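Local coordinates for protein endo-1,3-beta-glucanase, family GH16 (Zobellia galactanivorans, PDB 4BPZ) that probably hydrolyses internal beta-1,3-glucosidic bonds of laminarin-type glucans through its family 16 glycoside hydrolase domain, which also binds calcium, at residues A[199-203]-A[204-208]; A[126-129]-A[130-133]. The protein carries 1 engineered substitution. All coordinates share one frame; numbering follows the deposited sequence.

Interaction 1 of 2, residues A[199-203]-A[204-208]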
ATOM      1  N   LYS A 199     -11.046 -11.294  -1.445  1.00 11.63           N
ATOM      2  CA  LYS A 199     -10.860 -11.814  -0.100  1.00 11.93           C
ATOM      3  C   LYS A 199      -9.504 -11.331   0.405  1.00 11.41           C
ATOM      4  O   LYS A 199      -8.502 -11.522  -0.295  1.00 12.51           O
ATOM      5  CB  LYS A 199     -10.847 -13.325  -0.090  1.00 12.41           C
ATOM      6  CG  LYS A 199     -12.128 -13.978  -0.612  1.00 14.31           C
ATOM      7  CD  LYS A 199     -11.969 -15.491  -0.681  1.00 18.49           C
ATOM      8  CE  LYS A 199     -13.117 -16.202  -1.332  1.00 20.62           C
ATOM      9  NZ  LYS A 199     -12.959 -17.655  -1.241  1.00 27.44           N
ATOM     10  N   VAL A 200      -9.465 -10.711   1.584  1.00 11.49           N
ATOM     11  CA  VAL A 200      -8.194 -10.259   2.197  1.00 11.69           C
ATOM     12  C   VAL A 200      -7.974 -11.080   3.418  1.00 11.44           C
ATOM     13  O   VAL A 200      -8.857 -11.245   4.276  1.00 12.68           O
ATOM     14  CB  VAL A 200      -8.232  -8.764   2.519  1.00 11.95           C
ATOM     15  CG1 VAL A 200      -6.985  -8.350   3.255  1.00 12.57           C
ATOM     16  CG2 VAL A 200      -8.471  -7.983   1.248  1.00 14.45           C
ATOM     17  N   PHE A 201      -6.753 -11.635   3.528  1.00 11.27           N
ATOM     18  CA  PHE A 201      -6.383 -12.495   4.635  1.00 12.51           C
ATOM     19  C   PHE A 201      -5.178 -11.941   5.375  1.00 11.73           C
ATOM     20  O   PHE A 201      -4.283 -11.288   4.813  1.00 12.32           O
ATOM     21  CB  PHE A 201      -5.931 -13.871   4.064  1.00 13.04           C
ATOM     22  CG  PHE A 201      -7.053 -14.648   3.446  1.00 13.66           C
ATOM     23  CD1 PHE A 201      -7.775 -15.585   4.179  1.00 16.50           C
ATOM     24  CD2 PHE A 201      -7.274 -14.536   2.074  1.00 15.15           C
ATOM     25  CE1 PHE A 201      -8.796 -16.336   3.542  1.00 19.18           C
ATOM     26  CE2 PHE A 201      -8.279 -15.291   1.453  1.00 17.88           C
ATOM     27  CZ  PHE A 201      -9.038 -16.099   2.201  1.00 17.94           C
ATOM     28  N   LEU A 202      -5.109 -12.304   6.662  1.00 13.29           N
ATOM     29  CA  LEU A 202      -3.909 -12.204   7.498  1.00 13.26           C
ATOM     30  C   LEU A 202      -3.551 -13.631   7.808  1.00 14.87           C
ATOM     31  O   LEU A 202      -4.336 -14.324   8.497  1.00 15.34           O
ATOM     32  CB  LEU A 202      -4.190 -11.471   8.789  1.00 14.23           C
ATOM     33  CG  LEU A 202      -3.009 -11.558   9.805  1.00 16.05           C
ATOM     34  CD1 LEU A 202      -1.762 -10.959   9.241  1.00 18.24           C
ATOM     35  CD2 LEU A 202      -3.405 -10.829  11.102  1.00 19.57           C
ATOM     36  N   ASP A 203      -2.450 -14.139   7.249  1.00 14.64           N
ATOM     37  CA  ASP A 203      -2.121 -15.548   7.331  1.00 15.92           C
ATOM     38  C   ASP A 203      -3.382 -16.323   6.798  1.00 16.92           C
ATOM     39  O   ASP A 203      -3.772 -16.112   5.667  1.00 17.32           O
ATOM     40  CB  ASP A 203      -1.618 -15.901   8.740  1.00 18.27           C
ATOM     41  CG  ASP A 203      -0.324 -15.157   9.043  1.00 19.86           C
ATOM     42  OD1 ASP A 203       0.532 -15.020   8.152  1.00 21.43           O
ATOM     43  OD2 ASP A 203      -0.129 -14.863  10.205  1.00 28.85           O
ATOM     44  N   ASP A 204      -4.001 -17.166   7.610  1.00 17.01           N
ATOM     45  CA  ASP A 204      -5.178 -17.891   7.145  1.00 16.75           C
ATOM     46  C   ASP A 204      -6.490 -17.353   7.672  1.00 18.08           C
ATOM     47  O   ASP A 204      -7.498 -18.021   7.446  1.00 20.21           O
ATOM     48  CB  ASP A 204      -5.007 -19.364   7.534  1.00 19.27           C
ATOM     49  CG  ASP A 204      -3.814 -19.983   6.849  1.00 18.52           C
ATOM     50  OD1 ASP A 204      -3.491 -19.710   5.652  1.00 23.10           O
ATOM     51  OD2 ASP A 204      -3.110 -20.753   7.517  1.00 25.85           O
ATOM     52  N   THR A 205      -6.494 -16.200   8.285  1.00 16.67           N
ATOM     53  CA  THR A 205      -7.728 -15.584   8.811  1.00 17.24           C
ATOM     54  C   THR A 205      -8.265 -14.649   7.799  1.00 14.90           C
ATOM     55  O   THR A 205      -7.533 -13.746   7.373  1.00 14.84           O
ATOM     56  CB  THR A 205      -7.381 -14.874  10.127  1.00 18.58           C
ATOM     57  OG1 THR A 205      -6.817 -15.829  11.044  1.00 20.37           O
ATOM     58  CG2 THR A 205      -8.664 -14.265  10.749  1.00 20.75           C
ATOM     59  N   LEU A 206      -9.532 -14.799   7.448  1.00 15.31           N
ATOM     60  CA  LEU A 206     -10.171 -13.835   6.568  1.00 13.93           C
ATOM     61  C   LEU A 206     -10.415 -12.552   7.320  1.00 14.47           C
ATOM     62  O   LEU A 206     -11.044 -12.545   8.375  1.00 16.16           O
ATOM     63  CB  LEU A 206     -11.466 -14.442   6.050  1.00 15.07           C
ATOM     64  CG  LEU A 206     -12.212 -13.498   5.065  1.00 14.24           C
ATOM     65  CD1 LEU A 206     -11.554 -13.494   3.695  1.00 13.86           C
ATOM     66  CD2 LEU A 206     -13.700 -13.934   4.938  1.00 17.23           C
ATOM     67  N   VAL A 207      -9.918 -11.442   6.769  1.00 13.22           N
ATOM     68  CA  VAL A 207     -10.201 -10.137   7.345  1.00 14.00           C
ATOM     69  C   VAL A 207     -11.486  -9.588   6.777  1.00 13.23           C
ATOM     70  O   VAL A 207     -12.349  -9.080   7.518  1.00 15.10           O
ATOM     71  CB  VAL A 207      -9.010  -9.167   7.137  1.00 14.15           C
ATOM     72  CG1 VAL A 207      -9.270  -7.912   7.889  1.00 16.82           C
ATOM     73  CG2 VAL A 207      -7.705  -9.806   7.604  1.00 15.97           C
ATOM     74  N   TYR A 208     -11.650  -9.687   5.475  1.00 12.98           N
ATOM     75  CA  TYR A 208     -12.905  -9.244   4.851  1.00 12.85           C
ATOM     76  C   TYR A 208     -13.011  -9.907   3.468  1.00 12.11           C
ATOM     77  O   TYR A 208     -11.999 -10.088   2.783  1.00 13.10           O
ATOM     78  CB  TYR A 208     -12.959  -7.702   4.697  1.00 13.73           C
ATOM     79  CG  TYR A 208     -14.362  -7.171   4.574  1.00 13.73           C
ATOM     80  CD1 TYR A 208     -15.149  -6.966   5.707  1.00 13.98           C
ATOM     81  CD2 TYR A 208     -14.934  -6.896   3.330  1.00 13.45           C
ATOM     82  CE1 TYR A 208     -16.456  -6.519   5.597  1.00 13.43           C
ATOM     83  CE2 TYR A 208     -16.239  -6.422   3.176  1.00 14.86           C
ATOM     84  CZ  TYR A 208     -17.010  -6.200   4.359  1.00 15.02           C
ATOM     85  OH  TYR A 208     -18.254  -5.701   4.275  1.00 16.62           O
TER
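Phe201 and Leu206 meet on one face of a tight beta hairpin, where CD1 of Leu206 lies over one face of the phenyl ring in a CH-pi contact, 4.1 Å from the ring centroid and displaced toward the rim. Leu206 reaches this place because its CG stands anti to the backbone N (chi1 -179°), which carries CD1 back across the partner strand. The same methyl also rests 3.9 Å from CB of Lys199, while the rest of the extended lysine chain leads away from the hairpin.

Backbone bonding is dense at both ends of the pairing. Leu202 and Thr205 form a hydrogen-bonded pair closing a type II' turn, with Asp203 at positive phi; Leu202 N donates to Thr205 O in the carbonyl plane, and Thr205 N returns a bond to Leu202 O from above the Leu202 carbonyl plane. Further along, Val200 N points almost straight at Tyr208 O (2.9 Å). Val200 O takes a short bond from Val207 N (2.7 Å) and a weak one from Tyr208 N (3.4 Å). Two residues thus face one, a classic beta bulge, and the extra residue, Val207, places CG2 4.1 Å from Leu202 CB.

Val200, Phe201 and Leu202 are the buried side of the contact, whereas Asp204, Thr205 and Leu206 are exposed on the solvent side. The turn carboxylates face other partners: Asp203 OD1 accepts from Val188 N and Asp204 OD1 bonds to His6, a tag residue whose ring also stacks on Phe201. Strand 197-202 continues the antiparallel pairing onto strand 187-193, and Val200, Val207 and Tyr208 lean on strand 155-163, with Leu202 and Thr205 against Thr177 of strand 170-178.

Interaction 2 of 2, residues A[126-129]-A[130-133]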
ATOM      1  N   ASN A 126       2.170   9.031 -10.799  1.00 15.00           N
ATOM      2  CA  ASN A 126       2.155   7.586 -10.823  1.00 13.49           C
ATOM      3  C   ASN A 126       2.770   7.045 -12.126  1.00 14.38           C
ATOM      4  O   ASN A 126       3.279   7.790 -12.944  1.00 15.80           O
ATOM      5  CB  ASN A 126       0.766   7.008 -10.531  1.00 12.60           C
ATOM      6  CG  ASN A 126      -0.140   6.933 -11.709  1.00 13.25           C
ATOM      7  OD1 ASN A 126      -1.210   6.253 -11.602  1.00 16.10           O
ATOM      8  ND2 ASN A 126       0.193   7.503 -12.815  1.00 12.82           N
ATOM      9  N   TYR A 127       2.798   5.745 -12.316  1.00 13.66           N
ATOM     10  CA  TYR A 127       3.502   5.172 -13.456  1.00 14.55           C
ATOM     11  C   TYR A 127       2.639   5.083 -14.694  1.00 16.63           C
ATOM     12  O   TYR A 127       3.190   5.077 -15.809  1.00 19.02           O
ATOM     13  CB  TYR A 127       3.956   3.778 -13.023  1.00 13.79           C
ATOM     14  CG  TYR A 127       4.817   3.095 -14.070  1.00 14.93           C
ATOM     15  CD1 TYR A 127       6.071   3.591 -14.469  1.00 17.21           C
ATOM     16  CD2 TYR A 127       4.388   1.890 -14.637  1.00 17.00           C
ATOM     17  CE1 TYR A 127       6.831   2.931 -15.476  1.00 18.45           C
ATOM     18  CE2 TYR A 127       5.154   1.256 -15.590  1.00 18.04           C
ATOM     19  CZ  TYR A 127       6.336   1.756 -15.989  1.00 18.94           C
ATOM     20  OH  TYR A 127       7.138   1.089 -16.948  1.00 23.89           O
ATOM     21  N   PHE A 128       1.335   5.019 -14.589  1.00 14.49           N
ATOM     22  CA  PHE A 128       0.413   4.691 -15.697  1.00 15.39           C
ATOM     23  C   PHE A 128      -0.281   5.904 -16.304  1.00 15.89           C
ATOM     24  O   PHE A 128      -0.758   5.733 -17.446  1.00 17.39           O
ATOM     25  CB  PHE A 128      -0.606   3.640 -15.241  1.00 15.27           C
ATOM     26  CG  PHE A 128       0.046   2.345 -14.844  1.00 15.43           C
ATOM     27  CD1 PHE A 128       0.550   1.486 -15.788  1.00 17.49           C
ATOM     28  CD2 PHE A 128       0.245   2.038 -13.475  1.00 15.81           C
ATOM     29  CE1 PHE A 128       1.136   0.261 -15.432  1.00 19.13           C
ATOM     30  CE2 PHE A 128       0.887   0.883 -13.102  1.00 21.40           C
ATOM     31  CZ  PHE A 128       1.317  -0.018 -14.041  1.00 20.14           C
ATOM     32  N   GLY A 129      -0.332   7.049 -15.645  1.00 15.03           N
ATOM     33  CA  GLY A 129      -1.003   8.186 -16.279  1.00 16.90           C
ATOM     34  C   GLY A 129      -2.366   7.859 -16.736  1.00 15.66           C
ATOM     35  O   GLY A 129      -3.166   7.271 -15.998  1.00 14.79           O
ATOM     36  N   GLU A 130      -2.673   8.294 -17.995  1.00 16.50           N
ATOM     37  CA  GLU A 130      -4.016   8.097 -18.586  1.00 17.84           C
ATOM     38  C   GLU A 130      -4.012   6.887 -19.542  1.00 17.38           C
ATOM     39  O   GLU A 130      -4.926   6.757 -20.367  1.00 19.96           O
ATOM     40  CB  GLU A 130      -4.525   9.364 -19.322  1.00 19.49           C
ATOM     41  CG  GLU A 130      -4.627  10.512 -18.373  1.00 23.15           C
ATOM     42  CD  GLU A 130      -5.217  11.803 -18.977  1.00 34.10           C
ATOM     43  OE1 GLU A 130      -6.429  11.834 -19.276  1.00 62.73           O
ATOM     44  OE2 GLU A 130      -4.399  12.732 -19.149  1.00 67.26           O
ATOM     45  N   GLN A 131      -3.077   5.982 -19.387  1.00 17.14           N
ATOM     46  CA  GLN A 131      -3.083   4.789 -20.325  1.00 17.81           C
ATOM     47  C   GLN A 131      -4.386   4.046 -20.335  1.00 16.47           C
ATOM     48  O   GLN A 131      -4.778   3.585 -21.409  1.00 17.48           O
ATOM     49  CB  GLN A 131      -1.970   3.815 -19.876  1.00 19.08           C
ATOM     50  CG  GLN A 131      -0.563   4.310 -20.204  1.00 22.53           C
ATOM     51  CD  GLN A 131       0.492   3.325 -19.683  1.00 23.68           C
ATOM     52  OE1 GLN A 131       0.203   2.156 -19.580  1.00 31.36           O
ATOM     53  NE2 GLN A 131       1.601   3.806 -19.308  1.00 31.34           N
ATOM     54  N   TYR A 132      -4.991   3.779 -19.168  1.00 15.48           N
ATOM     55  CA  TYR A 132      -6.149   2.950 -19.038  1.00 15.79           C
ATOM     56  C   TYR A 132      -7.414   3.759 -18.971  1.00 16.38           C
ATOM     57  O   TYR A 132      -8.518   3.170 -19.082  1.00 18.67           O
ATOM     58  CB  TYR A 132      -6.073   2.087 -17.773  1.00 16.48           C
ATOM     59  CG  TYR A 132      -4.987   1.038 -17.860  1.00 15.76           C
ATOM     60  CD1 TYR A 132      -5.121  -0.177 -18.490  1.00 19.14           C
ATOM     61  CD2 TYR A 132      -3.712   1.325 -17.337  1.00 17.78           C
ATOM     62  CE1 TYR A 132      -3.999  -1.101 -18.482  1.00 20.57           C
ATOM     63  CE2 TYR A 132      -2.672   0.448 -17.403  1.00 19.20           C
ATOM     64  CZ  TYR A 132      -2.820  -0.722 -17.975  1.00 19.94           C
ATOM     65  OH  TYR A 132      -1.696  -1.547 -18.094  1.00 21.91           O
ATOM     66  N   GLY A 133      -7.331   5.037 -18.695  1.00 17.94           N
ATOM     67  CA  GLY A 133      -8.485   5.890 -18.438  1.00 18.61           C
ATOM     68  C   GLY A 133      -8.062   7.044 -17.549  1.00 17.14           C
ATOM     69  O   GLY A 133      -6.874   7.411 -17.376  1.00 17.99           O
TER
HETATM   70  O   HOH W   1       3.486   2.589 -18.091  1.00 33.21           O
HETATM   71  O   HOH W   2      -4.562   5.016 -16.741  1.00 17.38           O
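Phe128 and Gln131 are joined by a type II' beta turn, with Gly129 at positive phi and Gln131 N donating to Phe128 O at 3.0 Å. The donor is tilted from the carbonyl plane, and the bond is fairly straight at 163°.

The Gln131 side chain runs, extended, past the same carbonyl: its CG lies beside the backbone N (chi1 -73°), which places CG 3.1 Å from Phe128 O. Its amide then lies across Phe128, the two planes steeply inclined, with OE1 at the edge of the ring and 3.9 Å from CD1. On the other branch, NE2 donates to a water at 2.6 Å, and this water makes a weak bond to Tyr127 O, linking the glutamine to the chain before the turn.

Tyr132 approaches Phe128 edge-first, in an offset edge-to-face pair with centroids 5.8 Å apart and planes at 64°. CE2 of Tyr132 makes the closest touch between the rings, 3.8 Å from Phe128 CD1. A second water bridges Gly129 O and Tyr132 N, accepting from the latter and lying 2.8 Å from Gly129 O, to which it may donate.

Phe128 is buried here, its ring meeting that of Tyr223 and its side chain touching Ala92, while Glu130, Gln131 and Tyr132 are exposed. The arrangement is a glycine-containing II' turn with an aromatic pair beside it, in the long surface connection between strands 110-118 and 142-144 of the family 16 beta-sandwich; Phe128 and Tyr132 seat this loop on strand 82-93.

In the fold
From the N terminus, the chain first reaches interaction 2, where residues 126-133 make a tight turn within the long connection from strand 110-118 to strand 142-144. Strands 155-163, 170-178 and 187-193 follow, and only then does interaction 1, at 199-208, close the hairpin of strands 197-202 and 205-211. The two contacts are in series, neither nested nor crossed. The centres of interactions 1 and 2 lie about 30 Å apart, and the nearest atoms of interactions 1 and 2 about 19 Å. Interaction 2 fastens a surface loop to strand 82-93, whereas interaction 1 joins a hairpin to strands 155-163, 170-178 and 187-193, so the two contacts belong to separate parts of one glycoside hydrolase domain.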